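Local coordinates for protein transcriptional activator ToxR (Vibrio vulnificus, PDB 6UTC) that probably senses periplasmic signals such as bile salts, together with its partner ToxS, and activates transcription as a membrane-spanning regulator, at residues R44-K49 and V88-F93; R17-V22 and P34-W39. All coordinates share one frame; numbering follows the deposited sequence.

Contact 1. Residues R44-K49 and V88-F93; sequences RQCVNK and VTLRIF
Cys46 reaches from helix 40-52 toward strand 88-93, and its sulfur touches both Leu90 and Ile92, the two residues of 88-93 that meet it. The setting is an alpha-beta domain in which this helix packs on a mixed five-stranded sheet, and 88-93 is an edge strand of that sheet within the chain. SG lies 4.3 Å from CD1 of Leu90 and 4.5 Å from CG2 of Ile92, so one atom serves both neighbours through loose van der Waals contact. No hydrogen bond crosses. All three residues are buried, which suits a half-cystine and two branched aliphatic side chains: none brings a polar group that would need a partner here. Leu90 meets the sulfur with one methyl at its fork, whereas Ile92 uses the methyl branching from CB.

With SG anti to the backbone N (chi1 -166°), the torsion carries the sulfur away from the helix backbone toward Leu90 and Ile92. Its position is further fixed by the disulfide to Cys103, just beyond helix 99-102, which ties the C-terminal end to helix 40-52; this bond constrains the periplasmic domain and alters its interactions with ToxS and bile salts. Leu99 and Ile102 of that short helix touch Ile92 as well, and Tyr77 of the adjoining strand 72-78 touches Cys46. The strand is held in turn by backbone hydrogen bonding of Leu90 with Leu75 and of Ile92 with Leu73. Side chains bridge the nearest backbone approach, 8.8 Å from CA of Cys46 to CA of Ile92.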
ATOM      1  N   ARG A  44      -7.111  -1.080   1.799  1.00 12.59           N
ATOM      2  CA  ARG A  44      -7.239  -2.040   2.892  1.00 13.06           C
ATOM      3  C   ARG A  44      -7.264  -3.470   2.375  1.00 12.57           C
ATOM      4  O   ARG A  44      -6.641  -4.361   2.960  1.00 14.49           O
ATOM      5  CB  ARG A  44      -8.492  -1.744   3.721  1.00 13.70           C
ATOM      6  CG  ARG A  44      -8.400  -0.455   4.526  1.00 13.76           C
ATOM      7  CD  ARG A  44      -9.731  -0.142   5.175  1.00 16.73           C
ATOM      8  NE  ARG A  44      -9.774   1.226   5.688  1.00 16.34           N
ATOM      9  CZ  ARG A  44     -10.707   2.111   5.375  1.00 18.35           C
ATOM     10  NH1 ARG A  44     -11.712   1.792   4.562  1.00 17.07           N
ATOM     11  NH2 ARG A  44     -10.636   3.336   5.880  1.00 17.97           N
ATOM     12  N   GLN A  45      -7.980  -3.711   1.280  1.00 12.94           N
ATOM     13  CA  GLN A  45      -7.999  -5.052   0.715  1.00 12.96           C
ATOM     14  C   GLN A  45      -6.618  -5.452   0.230  1.00 14.58           C
ATOM     15  O   GLN A  45      -6.182  -6.588   0.443  1.00 15.94           O
ATOM     16  CB  GLN A  45      -9.010  -5.142  -0.425  1.00 13.61           C
ATOM     17  CG  GLN A  45      -9.061  -6.525  -1.084  1.00 13.59           C
ATOM     18  CD  GLN A  45      -9.746  -7.568  -0.218  1.00 18.61           C
ATOM     19  OE1 GLN A  45     -10.070  -7.320   0.949  1.00 21.43           O
ATOM     20  NE2 GLN A  45      -9.981  -8.744  -0.789  1.00 18.54           N
ATOM     21  N   CYS A  46      -5.913  -4.525  -0.413  1.00 13.86           N
ATOM     22  CA  CYS A  46      -4.570  -4.809  -0.907  1.00 13.85           C
ATOM     23  C   CYS A  46      -3.625  -5.159   0.238  1.00 14.93           C
ATOM     24  O   CYS A  46      -2.885  -6.143   0.166  1.00 15.78           O
ATOM     25  CB  CYS A  46      -4.058  -3.610  -1.699  1.00 13.88           C
ATOM     26  SG  CYS A  46      -2.582  -3.958  -2.688  1.00 16.77           S
ATOM     27  N   VAL A  47      -3.661  -4.379   1.316  1.00 14.23           N
ATOM     28  CA  VAL A  47      -2.825  -4.679   2.476  1.00 14.42           C
ATOM     29  C   VAL A  47      -3.198  -6.032   3.068  1.00 17.91           C
ATOM     30  O   VAL A  47      -2.323  -6.827   3.438  1.00 19.91           O
ATOM     31  CB  VAL A  47      -2.917  -3.534   3.496  1.00 15.69           C
ATOM     32  CG1 VAL A  47      -2.189  -3.892   4.803  1.00 19.79           C
ATOM     33  CG2 VAL A  47      -2.356  -2.243   2.880  1.00 16.94           C
ATOM     34  N   ASN A  48      -4.502  -6.323   3.154  1.00 18.65           N
ATOM     35  CA  ASN A  48      -4.960  -7.634   3.628  1.00 20.34           C
ATOM     36  C   ASN A  48      -4.356  -8.765   2.801  1.00 24.69           C
ATOM     37  O   ASN A  48      -3.826  -9.740   3.349  1.00 23.05           O
ATOM     38  CB  ASN A  48      -6.491  -7.680   3.541  1.00 19.13           C
ATOM     39  CG  ASN A  48      -7.076  -9.076   3.812  1.00 25.51           C
ATOM     40  OD1 ASN A  48      -7.026  -9.971   2.960  1.00 30.61           O
ATOM     41  ND2 ASN A  48      -7.654  -9.246   4.988  1.00 27.09           N
ATOM     42  N   LYS A  49      -4.445  -8.664   1.477  1.00 19.89           N
ATOM     43  CA  LYS A  49      -3.961  -9.742   0.624  1.00 20.50           C
ATOM     44  C   LYS A  49      -2.441  -9.827   0.652  1.00 23.94           C
ATOM     45  O   LYS A  49      -1.872 -10.925   0.604  1.00 22.95           O
ATOM     46  CB  LYS A  49      -4.468  -9.566  -0.805  1.00 21.59           C
ATOM     47  CG  LYS A  49      -5.971  -9.425  -0.914  1.00 24.01           C
ATOM     48  CD  LYS A  49      -6.722 -10.467  -0.114  1.00 37.56           C
ATOM     49  CE  LYS A  49      -6.639 -11.830  -0.753  1.00 32.49           C
ATOM     50  NZ  LYS A  49      -7.535 -12.800  -0.047  1.00 38.39           N
ATOM     51  N   VAL A  88       8.150  -3.819  -2.968  1.00 14.61           N
ATOM     52  CA  VAL A  88       7.519  -3.826  -4.280  1.00 14.74           C
ATOM     53  C   VAL A  88       6.726  -2.555  -4.512  1.00 15.00           C
ATOM     54  O   VAL A  88       6.140  -1.974  -3.588  1.00 15.48           O
ATOM     55  CB  VAL A  88       6.600  -5.038  -4.520  1.00 16.38           C
ATOM     56  CG1 VAL A  88       7.391  -6.308  -4.613  1.00 18.89           C
ATOM     57  CG2 VAL A  88       5.561  -5.119  -3.438  1.00 18.63           C
ATOM     58  N   THR A  89       6.726  -2.128  -5.767  1.00 14.53           N
ATOM     59  CA  THR A  89       5.780  -1.152  -6.274  1.00 15.52           C
ATOM     60  C   THR A  89       4.676  -1.900  -6.999  1.00 16.82           C
ATOM     61  O   THR A  89       4.953  -2.682  -7.920  1.00 18.65           O
ATOM     62  CB  THR A  89       6.460  -0.213  -7.261  1.00 17.21           C
ATOM     63  OG1 THR A  89       7.592   0.394  -6.649  1.00 21.06           O
ATOM     64  CG2 THR A  89       5.494   0.881  -7.672  1.00 18.84           C
ATOM     65  N   LEU A  90       3.433  -1.656  -6.594  1.00 16.40           N
ATOM     66  CA  LEU A  90       2.263  -2.247  -7.221  1.00 18.50           C
ATOM     67  C   LEU A  90       1.373  -1.133  -7.751  1.00 17.80           C
ATOM     68  O   LEU A  90       1.381  -0.015  -7.240  1.00 15.24           O
ATOM     69  CB  LEU A  90       1.454  -3.068  -6.206  1.00 20.92           C
ATOM     70  CG  LEU A  90       2.165  -4.149  -5.386  1.00 27.14           C
ATOM     71  CD1 LEU A  90       1.176  -4.837  -4.470  1.00 26.71           C
ATOM     72  CD2 LEU A  90       2.852  -5.148  -6.301  1.00 26.12           C
ATOM     73  N   ARG A  91       0.591  -1.450  -8.773  1.00 17.52           N
ATOM     74  CA  ARG A  91      -0.346  -0.512  -9.371  1.00 17.50           C
ATOM     75  C   ARG A  91      -1.728  -1.141  -9.338  1.00 15.75           C
ATOM     76  O   ARG A  91      -1.906  -2.287  -9.768  1.00 18.97           O
ATOM     77  CB  ARG A  91       0.061  -0.190 -10.807  1.00 21.92           C
ATOM     78  CG  ARG A  91       1.518   0.253 -10.921  1.00 30.28           C
ATOM     79  CD  ARG A  91       2.343  -0.707 -11.769  1.00 40.92           C
ATOM     80  NE  ARG A  91       3.754  -0.733 -11.374  1.00 41.38           N
ATOM     81  CZ  ARG A  91       4.618   0.246 -11.621  1.00 40.19           C
ATOM     82  NH1 ARG A  91       4.218   1.342 -12.254  1.00 44.40           N
ATOM     83  NH2 ARG A  91       5.883   0.133 -11.234  1.00 43.06           N
ATOM     84  N   ILE A  92      -2.699  -0.419  -8.803  1.00 16.60           N
ATOM     85  CA  ILE A  92      -4.062  -0.919  -8.769  1.00 18.43           C
ATOM     86  C   ILE A  92      -4.969   0.064  -9.487  1.00 19.16           C
ATOM     87  O   ILE A  92      -4.711   1.269  -9.527  1.00 17.20           O
ATOM     88  CB  ILE A  92      -4.566  -1.229  -7.341  1.00 23.58           C
ATOM     89  CG1 ILE A  92      -4.649   0.047  -6.509  1.00 22.09           C
ATOM     90  CG2 ILE A  92      -3.660  -2.263  -6.664  1.00 23.71           C
ATOM     91  CD1 ILE A  92      -5.273  -0.174  -5.149  1.00 23.53           C
ATOM     92  N   PHE A  93      -6.038  -0.465 -10.067  1.00 21.87           N
ATOM     93  CA  PHE A  93      -6.998   0.338 -10.801  1.00 24.50           C
ATOM     94  C   PHE A  93      -8.288   0.455 -10.007  1.00 30.42           C
ATOM     95  O   PHE A  93      -8.604  -0.396  -9.171  1.00 33.88           O
ATOM     96  CB  PHE A  93      -7.267  -0.266 -12.181  1.00 28.25           C
ATOM     97  CG  PHE A  93      -6.090  -0.177 -13.104  1.00 26.43           C
ATOM     98  CD1 PHE A  93      -5.071  -1.110 -13.040  1.00 31.61           C
ATOM     99  CD2 PHE A  93      -5.984   0.862 -14.015  1.00 31.98           C
ATOM    100  CE1 PHE A  93      -3.974  -1.025 -13.879  1.00 35.39           C
ATOM    101  CE2 PHE A  93      -4.890   0.956 -14.860  1.00 37.11           C
ATOM    102  CZ  PHE A  93      -3.884   0.009 -14.792  1.00 40.04           C
TER

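Contact 2. Residues R17-V22 and P34-W39; sequences RLLENV and PPLQAW. With SO4 (sulfate ion), chain B.
Leu19 and Leu36 form the close apolar part of this contact, CD1 of one lying 4.0 Å from CD1 of the other as the two side chains cross at a slant. Leu19 sits at a classic beta bulge in strand 16-22, where it and Glu20 both face Val27 of the neighbouring strand; the chain turns a corner there, and the leucine points toward the loop 34-39. Leu36 is buried, with Thr29 and Leu73 of the sheet beside it, so two branched aliphatic residues suit the inner side.

The outer side is polar and is bridged by a sulfate ion, probably picked up from the crystallisation solution. Arg17 gives it both terminal nitrogens: NH2 is 2.9 Å and NH1 3.0 Å from sulfate O2, which lies in the guanidinium plane at its edge. Leu36 N donates to the same oxygen at 3.0 Å, with an N-H...O angle of 155°, so three N-H groups converge on O2. Gln37 N holds O3, at the start of the 3-10 segment 37-39, where a backbone amide is well placed to receive an anion.

An arginine is long enough to reach from the strand to the sulfate and the loop: its chain runs extended from CG to NE, after CG is set between the backbone N and carbonyl carbon (chi1 57°). NH2 also hydrogen-bonds His33 O, helping to fix the guanidinium's rotation. Pro34 and Pro35 are exposed and their CB atoms set off away from the strand, yet Pro35 CB still lies 3.6 Å from sulfate O3. Between the two sides lies the other methyl of Leu19, CD2, only 3.4 Å from sulfate O2.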
ATOM      1  N   ARG A  17       2.456  11.892   5.666  1.00 12.92           N
ATOM      2  CA  ARG A  17       1.347  11.899   6.604  1.00 13.64           C
ATOM      3  C   ARG A  17       0.700  10.521   6.608  1.00 13.84           C
ATOM      4  O   ARG A  17       0.726   9.801   5.599  1.00 13.98           O
ATOM      5  CB  ARG A  17       0.313  12.980   6.262  1.00 14.85           C
ATOM      6  CG  ARG A  17      -0.301  12.911   4.863  1.00 14.23           C
ATOM      7  CD  ARG A  17      -1.205  14.129   4.609  1.00 15.91           C
ATOM      8  NE  ARG A  17      -1.705  14.161   3.230  1.00 18.75           N
ATOM      9  CZ  ARG A  17      -2.806  13.535   2.833  1.00 16.88           C
ATOM     10  NH1 ARG A  17      -3.489  12.810   3.705  1.00 17.51           N
ATOM     11  NH2 ARG A  17      -3.209  13.588   1.567  1.00 16.11           N
ATOM     12  N   LEU A  18       0.136  10.145   7.759  1.00 14.34           N
ATOM     13  CA  LEU A  18      -0.444   8.817   7.955  1.00 14.15           C
ATOM     14  C   LEU A  18      -1.911   8.817   7.555  1.00 16.66           C
ATOM     15  O   LEU A  18      -2.752   9.378   8.267  1.00 19.47           O
ATOM     16  CB  LEU A  18      -0.303   8.392   9.412  1.00 18.80           C
ATOM     17  CG  LEU A  18      -0.841   7.007   9.793  1.00 17.64           C
ATOM     18  CD1 LEU A  18      -0.068   5.897   9.140  1.00 20.18           C
ATOM     19  CD2 LEU A  18      -0.815   6.859  11.312  1.00 22.00           C
ATOM     20  N   LEU A  19      -2.224   8.161   6.435  1.00 15.53           N
ATOM     21  CA  LEU A  19      -3.617   7.965   6.057  1.00 17.08           C
ATOM     22  C   LEU A  19      -4.332   7.044   7.028  1.00 18.42           C
ATOM     23  O   LEU A  19      -5.474   7.309   7.421  1.00 21.86           O
ATOM     24  CB  LEU A  19      -3.696   7.386   4.654  1.00 20.25           C
ATOM     25  CG  LEU A  19      -3.199   8.298   3.553  1.00 19.60           C
ATOM     26  CD1 LEU A  19      -3.356   7.626   2.201  1.00 21.69           C
ATOM     27  CD2 LEU A  19      -3.975   9.603   3.573  1.00 25.26           C
ATOM     28  N   GLU A  20      -3.687   5.954   7.417  1.00 17.74           N
ATOM     29  CA  GLU A  20      -4.313   4.982   8.293  1.00 17.33           C
ATOM     30  C   GLU A  20      -3.263   3.957   8.665  1.00 17.29           C
ATOM     31  O   GLU A  20      -2.399   3.633   7.851  1.00 17.47           O
ATOM     32  CB  GLU A  20      -5.472   4.284   7.567  1.00 21.04           C
ATOM     33  CG  GLU A  20      -6.293   3.355   8.436  1.00 23.36           C
ATOM     34  CD  GLU A  20      -7.602   2.985   7.782  1.00 21.01           C
ATOM     35  OE1 GLU A  20      -8.321   3.905   7.338  1.00 22.65           O
ATOM     36  OE2 GLU A  20      -7.889   1.773   7.699  1.00 22.39           O
ATOM     37  N   ASN A  21      -3.335   3.457   9.889  1.00 19.65           N
ATOM     38  CA  ASN A  21      -2.605   2.260  10.258  1.00 20.55           C
ATOM     39  C   ASN A  21      -3.527   1.073  10.006  1.00 19.76           C
ATOM     40  O   ASN A  21      -4.594   0.969  10.627  1.00 24.03           O
ATOM     41  CB  ASN A  21      -2.187   2.313  11.727  1.00 22.85           C
ATOM     42  CG  ASN A  21      -1.201   1.239  12.076  1.00 29.02           C
ATOM     43  OD1 ASN A  21      -1.516   0.052  12.014  1.00 27.91           O
ATOM     44  ND2 ASN A  21       0.012   1.642  12.440  1.00 33.42           N
ATOM     45  N   VAL A  22      -3.149   0.213   9.070  1.00 17.60           N
ATOM     46  CA  VAL A  22      -3.963  -0.936   8.684  1.00 19.10           C
ATOM     47  C   VAL A  22      -3.249  -2.183   9.195  1.00 19.42           C
ATOM     48  O   VAL A  22      -2.282  -2.647   8.583  1.00 20.48           O
ATOM     49  CB  VAL A  22      -4.183  -0.996   7.169  1.00 17.28           C
ATOM     50  CG1 VAL A  22      -5.048  -2.193   6.816  1.00 21.01           C
ATOM     51  CG2 VAL A  22      -4.833   0.282   6.669  1.00 20.12           C
ATOM     52  N   PRO A  34      -2.448  15.049  -2.888  1.00 13.16           N
ATOM     53  CA  PRO A  34      -3.903  15.245  -2.902  1.00 13.45           C
ATOM     54  C   PRO A  34      -4.632  14.130  -2.170  1.00 15.17           C
ATOM     55  O   PRO A  34      -4.056  13.062  -1.877  1.00 15.30           O
ATOM     56  CB  PRO A  34      -4.237  15.222  -4.406  1.00 15.67           C
ATOM     57  CG  PRO A  34      -2.968  15.627  -5.093  1.00 18.95           C
ATOM     58  CD  PRO A  34      -1.875  15.038  -4.245  1.00 14.61           C
ATOM     59  N   PRO A  35      -5.922  14.316  -1.891  1.00 17.17           N
ATOM     60  CA  PRO A  35      -6.655  13.353  -1.063  1.00 18.01           C
ATOM     61  C   PRO A  35      -6.745  11.971  -1.698  1.00 15.89           C
ATOM     62  O   PRO A  35      -6.864  11.822  -2.914  1.00 17.01           O
ATOM     63  CB  PRO A  35      -8.041  13.994  -0.916  1.00 19.49           C
ATOM     64  CG  PRO A  35      -7.824  15.455  -1.210  1.00 23.59           C
ATOM     65  CD  PRO A  35      -6.750  15.493  -2.229  1.00 19.91           C
ATOM     66  N   LEU A  36      -6.692  10.954  -0.839  1.00 16.43           N
ATOM     67  CA  LEU A  36      -6.783   9.564  -1.258  1.00 16.95           C
ATOM     68  C   LEU A  36      -7.857   8.781  -0.521  1.00 19.68           C
ATOM     69  O   LEU A  36      -7.976   7.573  -0.747  1.00 17.93           O
ATOM     70  CB  LEU A  36      -5.429   8.865  -1.081  1.00 17.83           C
ATOM     71  CG  LEU A  36      -4.345   9.318  -2.049  1.00 14.84           C
ATOM     72  CD1 LEU A  36      -3.010   8.710  -1.647  1.00 17.64           C
ATOM     73  CD2 LEU A  36      -4.705   8.936  -3.487  1.00 17.40           C
ATOM     74  N   GLN A  37      -8.659   9.433   0.325  1.00 19.34           N
ATOM     75  CA  GLN A  37      -9.651   8.725   1.136  1.00 24.66           C
ATOM     76  C   GLN A  37     -10.520   7.770   0.313  1.00 22.34           C
ATOM     77  O   GLN A  37     -10.851   6.668   0.772  1.00 21.29           O
ATOM     78  CB  GLN A  37     -10.512   9.741   1.904  1.00 28.80           C
ATOM     79  CG  GLN A  37     -11.633   9.125   2.731  1.00 31.84           C
ATOM     80  CD  GLN A  37     -11.128   8.157   3.783  1.00 39.39           C
ATOM     81  OE1 GLN A  37     -10.090   8.383   4.406  1.00 43.65           O
ATOM     82  NE2 GLN A  37     -11.861   7.065   3.981  1.00 41.17           N
ATOM     83  N   ALA A  38     -10.877   8.156  -0.910  1.00 20.44           N
ATOM     84  CA  ALA A  38     -11.738   7.315  -1.737  1.00 22.78           C
ATOM     85  C   ALA A  38     -11.111   5.961  -2.060  1.00 20.30           C
ATOM     86  O   ALA A  38     -11.832   5.009  -2.382  1.00 21.91           O
ATOM     87  CB  ALA A  38     -12.093   8.031  -3.039  1.00 24.03           C
ATOM     88  N   TRP A  39      -9.793   5.855  -2.005  1.00 17.22           N
ATOM     89  CA  TRP A  39      -9.117   4.601  -2.293  1.00 16.13           C
ATOM     90  C   TRP A  39      -9.002   3.694  -1.083  1.00 15.60           C
ATOM     91  O   TRP A  39      -8.527   2.568  -1.224  1.00 13.84           O
ATOM     92  CB  TRP A  39      -7.709   4.884  -2.818  1.00 15.32           C
ATOM     93  CG  TRP A  39      -7.682   5.427  -4.211  1.00 14.34           C
ATOM     94  CD1 TRP A  39      -7.719   6.746  -4.588  1.00 13.99           C
ATOM     95  CD2 TRP A  39      -7.592   4.667  -5.416  1.00 13.47           C
ATOM     96  NE1 TRP A  39      -7.667   6.842  -5.960  1.00 15.39           N
ATOM     97  CE2 TRP A  39      -7.572   5.581  -6.491  1.00 15.12           C
ATOM     98  CE3 TRP A  39      -7.516   3.300  -5.694  1.00 14.82           C
ATOM     99  CZ2 TRP A  39      -7.491   5.173  -7.816  1.00 16.54           C
ATOM    100  CZ3 TRP A  39      -7.435   2.890  -7.019  1.00 16.57           C
ATOM    101  CH2 TRP A  39      -7.416   3.828  -8.061  1.00 17.03           C
TER
HETATM  102  S   SO4 B 301      -6.783  12.383   2.568  1.00 21.94           S
HETATM  103  O1  SO4 B 301      -6.881  13.841   2.539  1.00 28.16           O
HETATM  104  O2  SO4 B 301      -5.645  11.947   1.766  1.00 20.42           O
HETATM  105  O3  SO4 B 301      -8.005  11.835   1.965  1.00 24.37           O
HETATM  106  O4  SO4 B 301      -6.647  11.940   3.950  1.00 26.44           O

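The centres of contact 1 and contact 2 are about 13 Å apart. Both rest on the one sheet, and the second residue range of contact 2, 34-39, ends before contact 1 begins at 44-49. Helix 40-52 couples them directly: Arg44 NH2 makes a salt bridge of 2.8 Å with Glu20 OE1, and CG1 of Val47 packs 3.9 Å from CG1 of Val22. Trp39 CZ3 also lies 3.9 Å from Phe93 C. The two differ in character, since contact 1 is buried and contains the disulfide cysteine, whereas contact 2 lies at the surface and carries the sulfate.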